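Local coordinates for envelopment polyprotein (Bovine Schmallenberg virus BH80/Germany/2011, PDB 7A56) that probably drives fusion of the viral and host membranes during entry, as the class II fusion glycoprotein Gc, here in its postfusion form, at residues 145-159 with 169-181. Numbering follows the deposited sequence.
Sequences HQDGWVTFSKERSSN and AINDGCLYGSCQD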
loop_
_atom_site.group_PDB
_atom_site.type_symbol
_atom_site.label_atom_id
_atom_site.label_comp_id
_atom_site.label_asym_id
_atom_site.label_seq_id
_atom_site.Cartn_x
_atom_site.Cartn_y
_atom_site.Cartn_z
ATOM N N HIS A 145 23.544 35.725 8.558
ATOM C CA HIS A 145 22.491 35.058 9.305
ATOM C C HIS A 145 23.033 33.777 9.931
ATOM O O HIS A 145 24.015 33.194 9.453
ATOM C CB HIS A 145 21.297 34.727 8.413
ATOM C CG HIS A 145 21.622 33.859 7.244
ATOM N ND1 HIS A 145 22.363 34.303 6.169
ATOM C CD2 HIS A 145 21.257 32.587 6.949
ATOM C CE1 HIS A 145 22.481 33.322 5.289
ATOM N NE2 HIS A 145 21.805 32.278 5.731
ATOM N N GLN A 146 22.380 33.365 11.008
ATOM C CA GLN A 146 22.590 32.025 11.555
ATOM C C GLN A 146 21.994 30.945 10.664
ATOM O O GLN A 146 21.039 31.147 9.904
ATOM C CB GLN A 146 21.987 31.939 12.946
ATOM C CG GLN A 146 22.669 32.896 13.923
ATOM C CD GLN A 146 21.770 33.295 15.077
ATOM O OE1 GLN A 146 21.022 34.263 14.974
ATOM N NE2 GLN A 146 21.830 32.543 16.178
ATOM N N ASP A 147 22.528 29.735 10.808
ATOM C CA ASP A 147 21.940 28.597 10.128
ATOM C C ASP A 147 20.499 28.391 10.557
ATOM O O ASP A 147 20.169 28.453 11.745
ATOM C CB ASP A 147 22.743 27.339 10.433
ATOM C CG ASP A 147 23.925 27.179 9.502
ATOM O OD1 ASP A 147 24.502 28.223 9.093
ATOM O OD2 ASP A 147 24.258 26.011 9.172
ATOM N N GLY A 148 19.635 28.148 9.582
ATOM C CA GLY A 148 18.230 27.929 9.847
ATOM C C GLY A 148 17.385 29.193 9.903
ATOM O O GLY A 148 16.160 29.098 9.946
ATOM N N TRP A 149 18.002 30.354 9.915
ATOM C CA TRP A 149 17.299 31.632 9.895
ATOM C C TRP A 149 17.114 32.072 8.448
ATOM O O TRP A 149 18.006 31.857 7.615
ATOM C CB TRP A 149 18.115 32.665 10.667
ATOM C CG TRP A 149 18.157 32.387 12.119
ATOM C CD1 TRP A 149 18.464 31.179 12.728
ATOM C CD2 TRP A 149 17.891 33.312 13.174
ATOM N NE1 TRP A 149 18.430 31.320 14.101
ATOM C CE2 TRP A 149 18.055 32.608 14.401
ATOM C CE3 TRP A 149 17.507 34.670 13.210
ATOM C CZ2 TRP A 149 17.858 33.213 15.640
ATOM C CZ3 TRP A 149 17.307 35.265 14.447
ATOM C CH2 TRP A 149 17.491 34.520 15.658
ATOM N N VAL A 150 15.956 32.682 8.130
ATOM C CA VAL A 150 15.750 33.165 6.764
ATOM C C VAL A 150 16.080 34.665 6.791
ATOM O O VAL A 150 16.044 35.319 7.839
ATOM C CB VAL A 150 14.349 32.897 6.166
ATOM C CG1 VAL A 150 14.106 31.351 5.999
ATOM C CG2 VAL A 150 13.255 33.447 7.057
ATOM N N THR A 151 16.478 35.207 5.642
ATOM C CA THR A 151 16.921 36.615 5.615
ATOM C C THR A 151 15.902 37.533 4.957
ATOM O O THR A 151 14.990 37.116 4.241
ATOM C CB THR A 151 18.254 36.747 4.882
ATOM O OG1 THR A 151 18.103 36.190 3.580
ATOM C CG2 THR A 151 19.369 35.967 5.602
ATOM N N PHE A 152 16.092 38.842 5.194
ATOM C CA PHE A 152 15.285 39.826 4.500
ATOM C C PHE A 152 16.126 41.087 4.356
ATOM O O PHE A 152 17.034 41.329 5.152
ATOM C CB PHE A 152 13.983 40.181 5.245
ATOM C CG PHE A 152 14.169 40.445 6.734
ATOM C CD1 PHE A 152 14.543 41.715 7.194
ATOM C CD2 PHE A 152 13.920 39.419 7.666
ATOM C CE1 PHE A 152 14.722 41.964 8.534
ATOM C CE2 PHE A 152 14.084 39.659 9.035
ATOM C CZ PHE A 152 14.502 40.957 9.463
ATOM N N SER A 153 15.830 41.878 3.329
ATOM C CA SER A 153 16.610 43.122 3.151
ATOM C C SER A 153 15.865 44.059 2.206
ATOM O O SER A 153 15.053 43.626 1.374
ATOM C CB SER A 153 18.021 42.862 2.610
ATOM O OG SER A 153 17.959 42.235 1.326
ATOM N N LYS A 154 16.205 45.350 2.304
ATOM C CA LYS A 154 15.759 46.340 1.332
ATOM C C LYS A 154 16.910 47.292 1.035
ATOM O O LYS A 154 17.516 47.850 1.964
ATOM C CB LYS A 154 14.551 47.134 1.841
ATOM C CG LYS A 154 13.200 46.408 1.607
ATOM C CD LYS A 154 11.982 47.203 2.072
ATOM C CE LYS A 154 10.671 46.398 1.841
ATOM N NZ LYS A 154 10.262 46.400 0.408
ATOM N N GLU A 155 17.228 47.425 -0.262
ATOM C CA GLU A 155 18.184 48.396 -0.766
ATOM C C GLU A 155 17.554 49.788 -0.703
ATOM O O GLU A 155 16.329 49.933 -0.546
ATOM C CB GLU A 155 18.546 48.127 -2.234
ATOM C CG GLU A 155 19.068 46.748 -2.589
ATOM C CD GLU A 155 20.485 46.483 -2.162
ATOM O OE1 GLU A 155 21.184 47.433 -1.765
ATOM O OE2 GLU A 155 20.936 45.297 -2.279
ATOM N N ARG A 156 18.404 50.785 -0.847
ATOM C CA ARG A 156 17.972 52.182 -1.025
ATOM C C ARG A 156 17.165 52.673 0.186
ATOM O O ARG A 156 16.224 53.456 0.050
ATOM C CB ARG A 156 17.134 52.327 -2.314
ATOM C CG ARG A 156 17.831 51.875 -3.612
ATOM C CD ARG A 156 16.804 51.571 -4.733
ATOM N NE ARG A 156 16.035 50.326 -4.448
ATOM C CZ ARG A 156 14.735 50.332 -4.140
ATOM N NH1 ARG A 156 14.071 51.492 -4.099
ATOM N NH2 ARG A 156 14.102 49.211 -3.883
ATOM N N SER A 157 17.543 52.243 1.397
ATOM C CA SER A 157 16.707 52.591 2.540
ATOM C C SER A 157 16.981 54.003 3.111
ATOM O O SER A 157 16.069 54.603 3.732
ATOM C CB SER A 157 16.866 51.511 3.613
ATOM O OG SER A 157 18.249 51.238 3.794
ATOM N N SER A 158 18.160 54.592 2.860
ATOM C CA SER A 158 18.467 55.942 3.325
ATOM C C SER A 158 17.814 56.966 2.386
ATOM O O SER A 158 18.025 56.919 1.169
ATOM C CB SER A 158 19.986 56.179 3.362
ATOM O OG SER A 158 20.597 55.317 4.318
ATOM N N ASN A 159 16.987 57.852 2.925
ATOM C CA ASN A 159 16.429 58.936 2.109
ATOM C C ASN A 159 16.092 60.079 3.028
ATOM O O ASN A 159 16.031 59.915 4.246
ATOM C CB ASN A 159 15.151 58.508 1.381
ATOM C CG ASN A 159 15.419 57.804 0.090
ATOM O OD1 ASN A 159 15.830 58.422 -0.877
ATOM N ND2 ASN A 159 15.148 56.480 0.057
ATOM N N ALA A 169 22.577 60.253 2.999
ATOM C CA ALA A 169 22.521 59.505 1.756
ATOM C C ALA A 169 21.090 59.444 1.213
ATOM O O ALA A 169 20.094 59.511 1.955
ATOM C CB ALA A 169 23.078 58.084 1.977
ATOM N N ILE A 170 20.993 59.382 -0.108
ATOM C CA ILE A 170 19.714 59.420 -0.815
ATOM C C ILE A 170 19.687 58.210 -1.721
ATOM O O ILE A 170 20.615 58.020 -2.520
ATOM C CB ILE A 170 19.532 60.703 -1.659
ATOM C CG1 ILE A 170 19.676 61.943 -0.785
ATOM C CG2 ILE A 170 18.177 60.634 -2.396
ATOM C CD1 ILE A 170 18.633 62.109 0.286
ATOM N N ASN A 171 18.637 57.407 -1.610
ATOM C CA ASN A 171 18.479 56.233 -2.457
ATOM C C ASN A 171 19.713 55.324 -2.356
ATOM O O ASN A 171 20.273 54.864 -3.361
ATOM C CB ASN A 171 18.164 56.668 -3.902
ATOM C CG ASN A 171 16.674 56.924 -4.097
ATOM O OD1 ASN A 171 15.842 56.238 -3.477
ATOM N ND2 ASN A 171 16.318 57.916 -4.884
ATOM N N ASP A 172 20.127 55.060 -1.107
ATOM C CA ASP A 172 21.396 54.398 -0.821
ATOM C C ASP A 172 21.266 53.694 0.531
ATOM O O ASP A 172 20.291 53.885 1.267
ATOM C CB ASP A 172 22.547 55.431 -0.873
ATOM C CG ASP A 172 23.966 54.803 -0.827
ATOM O OD1 ASP A 172 24.241 53.590 -1.117
ATOM O OD2 ASP A 172 24.873 55.550 -0.481
ATOM N N GLY A 173 22.253 52.877 0.872
ATOM C CA GLY A 173 22.173 52.164 2.137
ATOM C C GLY A 173 21.313 50.930 2.076
ATOM O O GLY A 173 20.767 50.538 1.037
ATOM N N CYS A 174 21.160 50.309 3.245
ATOM C CA CYS A 174 20.439 49.052 3.297
ATOM C C CYS A 174 19.866 48.846 4.694
ATOM O O CYS A 174 20.437 49.312 5.690
ATOM C CB CYS A 174 21.363 47.900 2.917
ATOM S SG CYS A 174 20.599 46.170 3.004
ATOM N N LEU A 175 18.761 48.102 4.754
ATOM C CA LEU A 175 18.213 47.632 6.020
ATOM C C LEU A 175 18.009 46.143 5.849
ATOM O O LEU A 175 17.342 45.721 4.890
ATOM C CB LEU A 175 16.893 48.330 6.377
ATOM C CG LEU A 175 16.106 47.928 7.619
ATOM C CD1 LEU A 175 16.879 48.199 8.886
ATOM C CD2 LEU A 175 14.785 48.653 7.665
ATOM N N TYR A 176 18.620 45.349 6.727
ATOM C CA TYR A 176 18.546 43.891 6.526
ATOM C C TYR A 176 18.422 43.166 7.861
ATOM O O TYR A 176 18.627 43.743 8.931
ATOM C CB TYR A 176 19.790 43.380 5.748
ATOM C CG TYR A 176 21.112 43.646 6.415
ATOM C CD1 TYR A 176 21.824 44.831 6.169
ATOM C CD2 TYR A 176 21.679 42.709 7.274
ATOM C CE1 TYR A 176 23.051 45.067 6.786
ATOM C CE2 TYR A 176 22.900 42.944 7.898
ATOM C CZ TYR A 176 23.575 44.106 7.648
ATOM O OH TYR A 176 24.781 44.290 8.275
ATOM N N GLY A 177 18.078 41.886 7.792
ATOM C CA GLY A 177 18.151 41.078 8.983
ATOM C C GLY A 177 17.828 39.625 8.682
ATOM O O GLY A 177 17.898 39.171 7.530
ATOM N N SER A 178 17.495 38.905 9.756
ATOM C CA SER A 178 17.156 37.478 9.659
ATOM C C SER A 178 16.138 37.136 10.743
ATOM O O SER A 178 15.971 37.875 11.728
ATOM C CB SER A 178 18.405 36.603 9.784
ATOM O OG SER A 178 19.166 36.989 10.910
ATOM N N CYS A 179 15.505 35.961 10.606
ATOM C CA CYS A 179 14.479 35.630 11.579
ATOM C C CYS A 179 14.242 34.120 11.577
ATOM O O CYS A 179 14.576 33.437 10.617
ATOM C CB CYS A 179 13.166 36.381 11.276
ATOM S SG CYS A 179 12.414 36.068 9.654
ATOM N N GLN A 180 13.617 33.632 12.650
ATOM C CA GLN A 180 13.187 32.230 12.748
ATOM C C GLN A 180 11.928 32.206 13.612
ATOM O O GLN A 180 11.863 32.949 14.604
ATOM C CB GLN A 180 14.328 31.408 13.354
ATOM C CG GLN A 180 14.182 29.888 13.320
ATOM C CD GLN A 180 15.425 29.277 13.899
ATOM O OE1 GLN A 180 15.716 29.475 15.071
ATOM N NE2 GLN A 180 16.206 28.588 13.059
ATOM N N ASP A 181 10.911 31.438 13.190
ATOM C CA ASP A 181 9.686 31.296 13.994
ATOM C C ASP A 181 9.966 30.727 15.378
ATOM O O ASP A 181 10.934 29.979 15.598
ATOM C CB ASP A 181 8.680 30.362 13.334
ATOM C CG ASP A 181 7.942 31.000 12.162
ATOM O OD1 ASP A 181 8.391 32.078 11.663
ATOM O OD2 ASP A 181 6.932 30.372 11.711
HETATM O O HOH W 1 20.882 35.510 12.466
HETATM O O HOH W 2 21.281 50.237 -1.451
HETATM O O HOH W 3 14.619 54.248 -4.716
#
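Val150, Phe152 and Lys154 pair through their backbones with Cys179, Gly177 and Leu175 in an antiparallel hairpin, each pair exchanging two hydrogen bonds. After Glu155 a beta bulge shifts the register, and pairing resumes where Ser158 N donates to Asp172 O (2.8 Å). Beyond it, Asn171 N sits 3.1 Å from Asn159 OD1, a bond made from well above the amide plane.

Two aromatic rings lie on the partner strand. Phe152 places CG between its backbone N and carbonyl carbon (chi1 46°), which folds the ring over Gly177, whose CA makes a CH-pi contact 4.0 Å from the centroid, while Cys179 SG meets the ring edge. Gln180 CB stands almost squarely over the five-membered ring of Trp149, and the extended side chain carries its amide on to Gly148 O in a weak bond (Gln180 NE2 to Gly148 O 3.2 Å).

Water links Gln146 to Ser178 OG; another joins Arg156 NH1 to Asn171 OD1. Arg156 also salt-bridges Asp283, and Asn171 ND2 donates to Trp160 O, both of the second subunit, so this bulged end helps form the postfusion trimer interface.

Disulfides tie Cys174 to Cys139 and Cys179 to Cys299. Strand 172-183 runs between strands 150-158 and 98-134; strands 281-285 and 293-296 pack against the face bearing Phe152 and Leu175.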